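Local coordinates for protein metallo-beta-lactamase 1 (Acinetobacter baumannii, PDB 5MMD) that probably hydrolyses the ring of beta-lactam antibiotics with the help of zinc ions, as class B beta-lactamases do, and so confers antibiotic resistance, at residues A[40-50]-A[69-77]; A[127-135]-A[144-152]. All blocks are in the same frame, centred on the assembly; numbering follows the deposited sequence.

Contact 1 (A[40-50]-A[69-77]); sequences ISGGKAFIIDT and YELAGSIST
The carboxylate of Asp-49 reaches over to Thr-77 and takes two bonds from it, one on each oxygen. OD1 accepts the backbone N of Thr-77 at 2.7 Å, a rather bent bond with 140° at the hydrogen, while OD2 receives OG1 of Thr-77, also at 2.7 Å. Both oxygens use their syn lone pairs, so Thr-77 bonds the two on their facing sides and, with the hydroxyl of Tyr-156 as second partner of OD2, restricts the rotation of the carboxylate. Because OG1 of Thr-77 stands between its backbone N and carbonyl carbon (chi1 62°), it lies on the same side as the N-H, facing Asp-49.

Backbone bonds between parallel strands 44-48 and 70-75 lead up to this point, from Glu-70 N to Gly-43 O at one end to Asp-49 N to Ile-75 O, 2.7 Å, at the other. The register slips on the way: Ala-45 is level with Leu-71, but Ile-47 with Ser-74, an extra residue in the second strand. The strands are the two betas of a beta-alpha-beta unit whose helix, 54-66, packs on Ala-45, Tyr-69 and Leu-71. Just past Thr-77 comes the zinc ligand His-78; the bonds of Asp-49 hold the residue before it, consistent with a second-shell role.

Apolar groups pack on either side of the sheet. The Phe-46 ring, with CG anti to the backbone N (chi1 -152°), lies over the Gly-73 peptide, whose O sits 3.6 Å above the ring centre, and CB of Ile-75 meets the ring edge in plane. On the other side, CD1 of Ile-47 touches CD1 of Leu-71 at 3.9 Å. Near the turn, Ile-40 points CD1 squarely at one face of the Tyr-69 ring, a CH-pi contact 3.6 Å from its centroid.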
loop_
_atom_site.group_PDB
_atom_site.type_symbol
_atom_site.label_atom_id
_atom_site.label_comp_id
_atom_site.label_asym_id
_atom_site.label_seq_id
_atom_site.Cartn_x
_atom_site.Cartn_y
_atom_site.Cartn_z
ATOM N N ILE A 40 8.860 -4.795 10.924
ATOM C CA ILE A 40 10.086 -4.802 11.696
ATOM C C ILE A 40 10.996 -5.963 11.366
ATOM O O ILE A 40 10.560 -7.112 11.313
ATOM C CB ILE A 40 9.801 -4.890 13.189
ATOM C CG1 ILE A 40 8.657 -3.985 13.591
ATOM C CG2 ILE A 40 11.099 -4.635 14.011
ATOM C CD1 ILE A 40 8.883 -2.579 13.370
ATOM N N SER A 41 12.284 -5.642 11.226
ATOM C CA SER A 41 13.339 -6.623 11.129
ATOM C C SER A 41 14.579 -6.111 11.888
ATOM O O SER A 41 15.092 -5.032 11.605
ATOM C CB SER A 41 13.679 -6.898 9.674
ATOM O OG SER A 41 14.703 -7.865 9.559
ATOM N N GLY A 42 15.020 -6.873 12.887
ATOM C CA GLY A 42 16.242 -6.531 13.603
ATOM C C GLY A 42 16.179 -5.149 14.212
ATOM O O GLY A 42 17.146 -4.406 14.199
ATOM N N GLY A 43 15.022 -4.779 14.726
ATOM C CA GLY A 43 14.880 -3.498 15.384
ATOM C C GLY A 43 14.592 -2.354 14.431
ATOM O O GLY A 43 14.226 -1.267 14.889
ATOM N N LYS A 44 14.736 -2.585 13.124
ATOM C CA LYS A 44 14.446 -1.534 12.141
ATOM C C LYS A 44 13.015 -1.612 11.643
ATOM O O LYS A 44 12.537 -2.692 11.310
ATOM C CB LYS A 44 15.391 -1.627 10.954
ATOM C CG LYS A 44 16.873 -1.699 11.380
ATOM C CD LYS A 44 17.802 -2.118 10.248
ATOM C CE LYS A 44 19.260 -2.216 10.714
ATOM N NZ LYS A 44 19.608 -3.390 11.597
ATOM N N ALA A 45 12.376 -0.451 11.517
ATOM C CA ALA A 45 10.975 -0.358 11.063
ATOM C C ALA A 45 10.854 0.219 9.657
ATOM O O ALA A 45 11.483 1.248 9.343
ATOM C CB ALA A 45 10.167 0.487 12.006
ATOM N N PHE A 46 10.074 -0.441 8.811
ATOM C CA PHE A 46 9.857 0.078 7.465
ATOM C C PHE A 46 8.372 0.353 7.311
ATOM O O PHE A 46 7.546 -0.497 7.664
ATOM C CB PHE A 46 10.339 -0.899 6.403
ATOM C CG PHE A 46 10.750 -0.213 5.132
ATOM C CD1 PHE A 46 9.819 0.145 4.209
ATOM C CD2 PHE A 46 12.070 0.110 4.903
ATOM C CE1 PHE A 46 10.195 0.808 3.022
ATOM C CE2 PHE A 46 12.451 0.765 3.727
ATOM C CZ PHE A 46 11.488 1.120 2.809
ATOM N N ILE A 47 8.030 1.554 6.856
ATOM C CA ILE A 47 6.621 1.901 6.592
ATOM C C ILE A 47 6.202 1.551 5.178
ATOM O O ILE A 47 6.839 1.982 4.201
ATOM C CB ILE A 47 6.371 3.367 6.801
ATOM C CG1 ILE A 47 6.636 3.724 8.235
ATOM C CG2 ILE A 47 4.911 3.727 6.473
ATOM C CD1 ILE A 47 6.892 5.196 8.459
ATOM N N ILE A 48 5.163 0.738 5.066
ATOM C CA ILE A 48 4.510 0.473 3.782
ATOM C C ILE A 48 3.216 1.310 3.686
ATOM O O ILE A 48 2.201 0.990 4.307
ATOM C CB ILE A 48 4.189 -1.006 3.584
ATOM C CG1 ILE A 48 5.470 -1.849 3.697
ATOM C CG2 ILE A 48 3.486 -1.213 2.233
ATOM C CD1 ILE A 48 5.219 -3.397 3.576
ATOM N N ASP A 49 3.342 2.370 2.889
ATOM C CA ASP A 49 2.343 3.434 2.618
ATOM C C ASP A 49 2.202 4.373 3.796
ATOM O O ASP A 49 2.135 3.939 4.950
ATOM C CB ASP A 49 1.005 2.833 2.204
ATOM C CG ASP A 49 1.034 2.377 0.775
ATOM O OD1 ASP A 49 1.963 2.817 0.082
ATOM O OD2 ASP A 49 0.189 1.574 0.351
ATOM N N THR A 50 2.247 5.679 3.515
ATOM C CA THR A 50 2.059 6.629 4.576
ATOM C C THR A 50 0.585 6.664 4.975
ATOM O O THR A 50 -0.284 6.221 4.242
ATOM C CB THR A 50 2.485 8.064 4.194
ATOM O OG1 THR A 50 1.475 8.647 3.339
ATOM C CG2 THR A 50 3.835 8.095 3.489
ATOM N N TYR A 69 11.920 1.412 18.138
ATOM C CA TYR A 69 12.378 0.915 16.843
ATOM C C TYR A 69 13.185 1.998 16.123
ATOM O O TYR A 69 12.960 3.195 16.322
ATOM C CB TYR A 69 11.214 0.502 15.968
ATOM C CG TYR A 69 10.437 -0.723 16.417
ATOM C CD1 TYR A 69 11.081 -1.904 16.785
ATOM C CD2 TYR A 69 9.032 -0.701 16.438
ATOM C CE1 TYR A 69 10.355 -3.012 17.196
ATOM C CE2 TYR A 69 8.303 -1.800 16.837
ATOM C CZ TYR A 69 8.970 -2.955 17.214
ATOM O OH TYR A 69 8.266 -4.066 17.591
ATOM N N GLU A 70 14.094 1.564 15.265
ATOM C CA GLU A 70 14.828 2.464 14.375
ATOM C C GLU A 70 14.032 2.636 13.073
ATOM O O GLU A 70 13.629 1.667 12.450
ATOM C CB GLU A 70 16.232 1.889 14.132
ATOM C CG GLU A 70 17.124 2.743 13.272
ATOM C CD GLU A 70 18.565 2.262 13.226
ATOM O OE1 GLU A 70 18.923 1.236 13.864
ATOM O OE2 GLU A 70 19.366 2.945 12.559
ATOM N N LEU A 71 13.746 3.860 12.670
ATOM C CA LEU A 71 12.970 4.022 11.425
ATOM C C LEU A 71 13.902 4.005 10.242
ATOM O O LEU A 71 14.811 4.802 10.179
ATOM C CB LEU A 71 12.163 5.310 11.444
ATOM C CG LEU A 71 11.290 5.577 10.222
ATOM C CD1 LEU A 71 10.435 4.359 9.804
ATOM C CD2 LEU A 71 10.394 6.754 10.555
ATOM N N ALA A 72 13.651 3.105 9.304
ATOM C CA ALA A 72 14.525 2.892 8.163
ATOM C C ALA A 72 14.054 3.625 6.894
ATOM O O ALA A 72 14.864 4.031 6.069
ATOM C CB ALA A 72 14.635 1.420 7.887
ATOM N N GLY A 73 12.751 3.814 6.752
ATOM C CA GLY A 73 12.197 4.410 5.543
ATOM C C GLY A 73 10.731 4.082 5.272
ATOM O O GLY A 73 10.071 3.370 6.026
ATOM N N SER A 74 10.235 4.596 4.161
ATOM C CA SER A 74 8.866 4.309 3.732
ATOM C C SER A 74 8.845 4.020 2.240
ATOM O O SER A 74 9.663 4.558 1.476
ATOM C CB SER A 74 7.931 5.481 4.059
ATOM O OG SER A 74 8.190 6.560 3.187
ATOM N N ILE A 75 7.927 3.153 1.833
ATOM C CA ILE A 75 7.608 2.965 0.444
ATOM C C ILE A 75 6.113 3.307 0.202
ATOM O O ILE A 75 5.253 2.950 1.018
ATOM C CB ILE A 75 7.924 1.528 -0.025
ATOM C CG1 ILE A 75 7.485 1.387 -1.487
ATOM C CG2 ILE A 75 7.259 0.516 0.867
ATOM C CD1 ILE A 75 8.315 0.530 -2.287
ATOM N N SER A 76 5.816 4.007 -0.901
ATOM C CA SER A 76 4.413 4.275 -1.270
ATOM C C SER A 76 4.062 3.458 -2.512
ATOM O O SER A 76 4.830 3.418 -3.468
ATOM C CB SER A 76 4.150 5.752 -1.502
ATOM O OG SER A 76 4.388 6.496 -0.339
ATOM N N THR A 77 2.910 2.787 -2.478
ATOM C CA THR A 77 2.629 1.746 -3.463
ATOM C C THR A 77 1.803 2.239 -4.649
ATOM O O THR A 77 1.639 1.515 -5.630
ATOM C CB THR A 77 1.923 0.527 -2.792
ATOM O OG1 THR A 77 0.657 0.924 -2.236
ATOM C CG2 THR A 77 2.781 -0.023 -1.687
#

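Contact 2 (A[127-135]-A[144-152]); sequences MDGFLEVYY and NLVVWIPSS
Trp-148 N gives its hydrogen to Glu-132 O at 2.6 Å, an almost straight bond (178°), and Glu-132 N returns one to Trp-148 O. A second reciprocal pair joins Tyr-134 and Val-146, with the non-hydrogen-bonded pair Val-133 and Val-147 between them: the regular ladder of an antiparallel beta hairpin.

The side chains of Glu-132 and Trp-148 run side by side, and OE1 of Glu-132 comes to the indole edge, 3.4 Å from CD1, the carboxylate and indole planes 46° apart. Tyr-134 likewise turns its ring edge to CG2 of Val-146. At the end of the ladder far from the connecting loop, water 1 donates to Phe-130 O and hydrogen-bonds Ser-151 OG, sitting over the centre of the Phe-130 ring. At the loop end the edge of the Tyr-135 ring covers Asn-144 O, with CD1 3.3 Å away; this buried oxygen has no polar partner.

Tyr-134 makes a cation-pi contact with Lys-190 of helix 180-190, and Trp-148 meets the ring of Tyr-191 just after it. Strand 154-158 flanks 146-149, while Phe-130 and Ile-149 pack on strand 32-41.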
loop_
_atom_site.group_PDB
_atom_site.type_symbol
_atom_site.label_atom_id
_atom_site.label_comp_id
_atom_site.label_asym_id
_atom_site.label_seq_id
_atom_site.Cartn_x
_atom_site.Cartn_y
_atom_site.Cartn_z
ATOM N N MET A 127 15.156 -3.222 2.698
ATOM C CA MET A 127 15.534 -3.674 4.020
ATOM C C MET A 127 16.209 -5.079 3.981
ATOM O O MET A 127 15.741 -6.034 4.598
ATOM C CB MET A 127 14.309 -3.650 4.954
ATOM C CG MET A 127 14.735 -3.414 6.404
ATOM S SD MET A 127 13.454 -2.889 7.553
ATOM C CE MET A 127 12.272 -4.190 7.244
ATOM N N ASP A 128 17.290 -5.179 3.217
ATOM C CA ASP A 128 18.069 -6.431 3.084
ATOM C C ASP A 128 17.195 -7.600 2.665
ATOM O O ASP A 128 17.373 -8.757 3.131
ATOM C CB ASP A 128 18.771 -6.784 4.375
ATOM C CG ASP A 128 19.723 -5.714 4.834
ATOM O OD1 ASP A 128 20.258 -4.967 3.999
ATOM O OD2 ASP A 128 19.976 -5.643 6.049
ATOM N N GLY A 129 16.258 -7.291 1.777
ATOM C CA GLY A 129 15.436 -8.296 1.141
ATOM C C GLY A 129 14.284 -8.740 2.032
ATOM O O GLY A 129 13.514 -9.615 1.665
ATOM N N PHE A 130 14.137 -8.106 3.186
ATOM C CA PHE A 130 12.995 -8.431 4.063
ATOM C C PHE A 130 11.677 -8.057 3.384
ATOM O O PHE A 130 10.656 -8.714 3.628
ATOM C CB PHE A 130 13.126 -7.728 5.417
ATOM C CG PHE A 130 12.380 -8.415 6.538
ATOM C CD1 PHE A 130 11.163 -7.924 6.981
ATOM C CD2 PHE A 130 12.895 -9.551 7.141
ATOM C CE1 PHE A 130 10.473 -8.540 8.002
ATOM C CE2 PHE A 130 12.210 -10.167 8.187
ATOM C CZ PHE A 130 10.990 -9.668 8.601
ATOM N N LEU A 131 11.690 -7.023 2.540
ATOM C CA LEU A 131 10.518 -6.663 1.727
ATOM C C LEU A 131 10.821 -6.880 0.249
ATOM O O LEU A 131 11.884 -6.466 -0.247
ATOM C CB LEU A 131 10.099 -5.212 1.958
ATOM C CG LEU A 131 9.872 -4.796 3.408
ATOM C CD1 LEU A 131 9.588 -3.280 3.458
ATOM C CD2 LEU A 131 8.695 -5.587 4.035
ATOM N N GLU A 132 9.916 -7.546 -0.457
ATOM C CA GLU A 132 10.056 -7.703 -1.886
ATOM C C GLU A 132 8.882 -6.954 -2.492
ATOM O O GLU A 132 7.705 -7.129 -2.078
ATOM C CB GLU A 132 10.075 -9.157 -2.311
ATOM C CG GLU A 132 11.157 -9.973 -1.593
ATOM C CD GLU A 132 11.222 -11.430 -2.052
ATOM O OE1 GLU A 132 10.251 -11.945 -2.655
ATOM O OE2 GLU A 132 12.284 -12.042 -1.864
ATOM N N VAL A 133 9.222 -6.098 -3.444
ATOM C CA VAL A 133 8.247 -5.252 -4.142
ATOM C C VAL A 133 8.031 -5.802 -5.535
ATOM O O VAL A 133 8.967 -6.244 -6.188
ATOM C CB VAL A 133 8.709 -3.807 -4.194
ATOM C CG1 VAL A 133 7.620 -2.879 -4.817
ATOM C CG2 VAL A 133 9.078 -3.336 -2.825
ATOM N N TYR A 134 6.779 -5.795 -5.976
ATOM C CA TYR A 134 6.407 -6.322 -7.277
ATOM C C TYR A 134 5.346 -5.475 -7.972
ATOM O O TYR A 134 4.315 -5.127 -7.381
ATOM C CB TYR A 134 5.875 -7.734 -7.141
ATOM C CG TYR A 134 5.278 -8.368 -8.390
ATOM C CD1 TYR A 134 6.014 -8.525 -9.531
ATOM C CD2 TYR A 134 3.968 -8.864 -8.384
ATOM C CE1 TYR A 134 5.485 -9.122 -10.666
ATOM C CE2 TYR A 134 3.427 -9.474 -9.510
ATOM C CZ TYR A 134 4.209 -9.607 -10.650
ATOM O OH TYR A 134 3.720 -10.198 -11.809
ATOM N N TYR A 135 5.585 -5.202 -9.244
ATOM C CA TYR A 135 4.561 -4.603 -10.091
ATOM C C TYR A 135 3.804 -5.652 -10.906
ATOM O O TYR A 135 4.367 -6.251 -11.833
ATOM C CB TYR A 135 5.217 -3.590 -11.015
ATOM C CG TYR A 135 4.283 -2.935 -11.994
ATOM C CD1 TYR A 135 3.287 -2.069 -11.561
ATOM C CD2 TYR A 135 4.424 -3.148 -13.359
ATOM C CE1 TYR A 135 2.435 -1.433 -12.477
ATOM C CE2 TYR A 135 3.570 -2.518 -14.276
ATOM C CZ TYR A 135 2.575 -1.683 -13.809
ATOM O OH TYR A 135 1.754 -1.050 -14.712
ATOM N N ASN A 144 0.202 0.814 -9.580
ATOM C CA ASN A 144 0.038 0.169 -8.269
ATOM C C ASN A 144 1.042 -0.980 -8.101
ATOM O O ASN A 144 1.282 -1.776 -9.015
ATOM C CB ASN A 144 -1.400 -0.315 -7.967
ATOM C CG ASN A 144 -2.089 -1.079 -9.102
ATOM O OD1 ASN A 144 -3.329 -1.038 -9.174
ATOM N ND2 ASN A 144 -1.353 -1.809 -9.921
ATOM N N LEU A 145 1.650 -0.988 -6.918
ATOM C CA LEU A 145 2.605 -2.014 -6.489
ATOM C C LEU A 145 2.057 -2.845 -5.323
ATOM O O LEU A 145 1.238 -2.362 -4.544
ATOM C CB LEU A 145 3.915 -1.380 -6.007
ATOM C CG LEU A 145 4.651 -0.390 -6.885
ATOM C CD1 LEU A 145 5.886 0.230 -6.176
ATOM C CD2 LEU A 145 5.070 -1.101 -8.158
ATOM N N VAL A 146 2.568 -4.072 -5.202
ATOM C CA VAL A 146 2.375 -4.900 -4.004
ATOM C C VAL A 146 3.683 -5.191 -3.322
ATOM O O VAL A 146 4.747 -5.107 -3.937
ATOM C CB VAL A 146 1.678 -6.231 -4.302
ATOM C CG1 VAL A 146 0.342 -5.987 -5.036
ATOM C CG2 VAL A 146 2.560 -7.162 -5.086
ATOM N N VAL A 147 3.614 -5.502 -2.028
ATOM C CA VAL A 147 4.811 -5.753 -1.235
ATOM C C VAL A 147 4.672 -7.028 -0.452
ATOM O O VAL A 147 3.716 -7.193 0.312
ATOM C CB VAL A 147 5.087 -4.597 -0.278
ATOM C CG1 VAL A 147 6.342 -4.835 0.485
ATOM C CG2 VAL A 147 5.153 -3.252 -1.046
ATOM N N TRP A 148 5.642 -7.910 -0.650
ATOM C CA TRP A 148 5.654 -9.258 -0.105
ATOM C C TRP A 148 6.654 -9.329 1.013
ATOM O O TRP A 148 7.784 -8.832 0.884
ATOM C CB TRP A 148 5.994 -10.238 -1.194
ATOM C CG TRP A 148 6.163 -11.689 -0.854
ATOM C CD1 TRP A 148 7.316 -12.421 -0.997
ATOM C CD2 TRP A 148 5.154 -12.614 -0.410
ATOM N NE1 TRP A 148 7.092 -13.738 -0.666
ATOM C CE2 TRP A 148 5.780 -13.883 -0.287
ATOM C CE3 TRP A 148 3.799 -12.499 -0.103
ATOM C CZ2 TRP A 148 5.092 -15.025 0.130
ATOM C CZ3 TRP A 148 3.116 -13.641 0.329
ATOM C CH2 TRP A 148 3.759 -14.884 0.413
ATOM N N ILE A 149 6.223 -9.932 2.121
ATOM C CA ILE A 149 7.099 -10.192 3.242
ATOM C C ILE A 149 7.366 -11.700 3.281
ATOM O O ILE A 149 6.568 -12.454 3.834
ATOM C CB ILE A 149 6.487 -9.744 4.557
ATOM C CG1 ILE A 149 5.799 -8.388 4.374
ATOM C CG2 ILE A 149 7.568 -9.717 5.660
ATOM C CD1 ILE A 149 5.179 -7.867 5.631
ATOM N N PRO A 150 8.480 -12.136 2.688
ATOM C CA PRO A 150 8.608 -13.581 2.445
ATOM C C PRO A 150 8.699 -14.375 3.747
ATOM O O PRO A 150 8.236 -15.520 3.869
ATOM C CB PRO A 150 9.892 -13.680 1.602
ATOM C CG PRO A 150 10.570 -12.365 1.700
ATOM C CD PRO A 150 9.553 -11.356 2.046
ATOM N N SER A 151 9.260 -13.739 4.759
ATOM C CA SER A 151 9.491 -14.457 5.979
ATOM C C SER A 151 8.185 -14.815 6.699
ATOM O O SER A 151 8.122 -15.875 7.331
ATOM C CB SER A 151 10.391 -13.652 6.897
ATOM O OG SER A 151 9.808 -12.394 7.107
ATOM N N SER A 152 7.163 -13.965 6.613
ATOM C CA SER A 152 5.875 -14.276 7.228
ATOM C C SER A 152 4.772 -14.570 6.199
ATOM O O SER A 152 3.627 -14.789 6.579
ATOM C CB SER A 152 5.439 -13.141 8.167
ATOM O OG SER A 152 5.674 -11.885 7.551
HETATM O O HOH W 1 10.759 -11.190 5.118
#

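In the fold
From the N terminus, contact 1 closes first, with helix 54-66 in the loop between its strands. The chain then passes His-78, His-80 and Asp-82 before contact 2 begins, a hairpin whose loop carries the zinc ligand His-140. The two follow in series, neither nesting nor crossing. Contact 1 belongs to the seven-stranded sheet and contact 2 to the five-stranded one, the two layers that face each other in the metallo-beta-lactamase fold. They meet where Phe-46 packs on Leu-131 and Ile-48 on Val-147. A probable hydrogen bond from Leu-145 N to Thr-77 O, 2.8 Å, joins them near the zinc site.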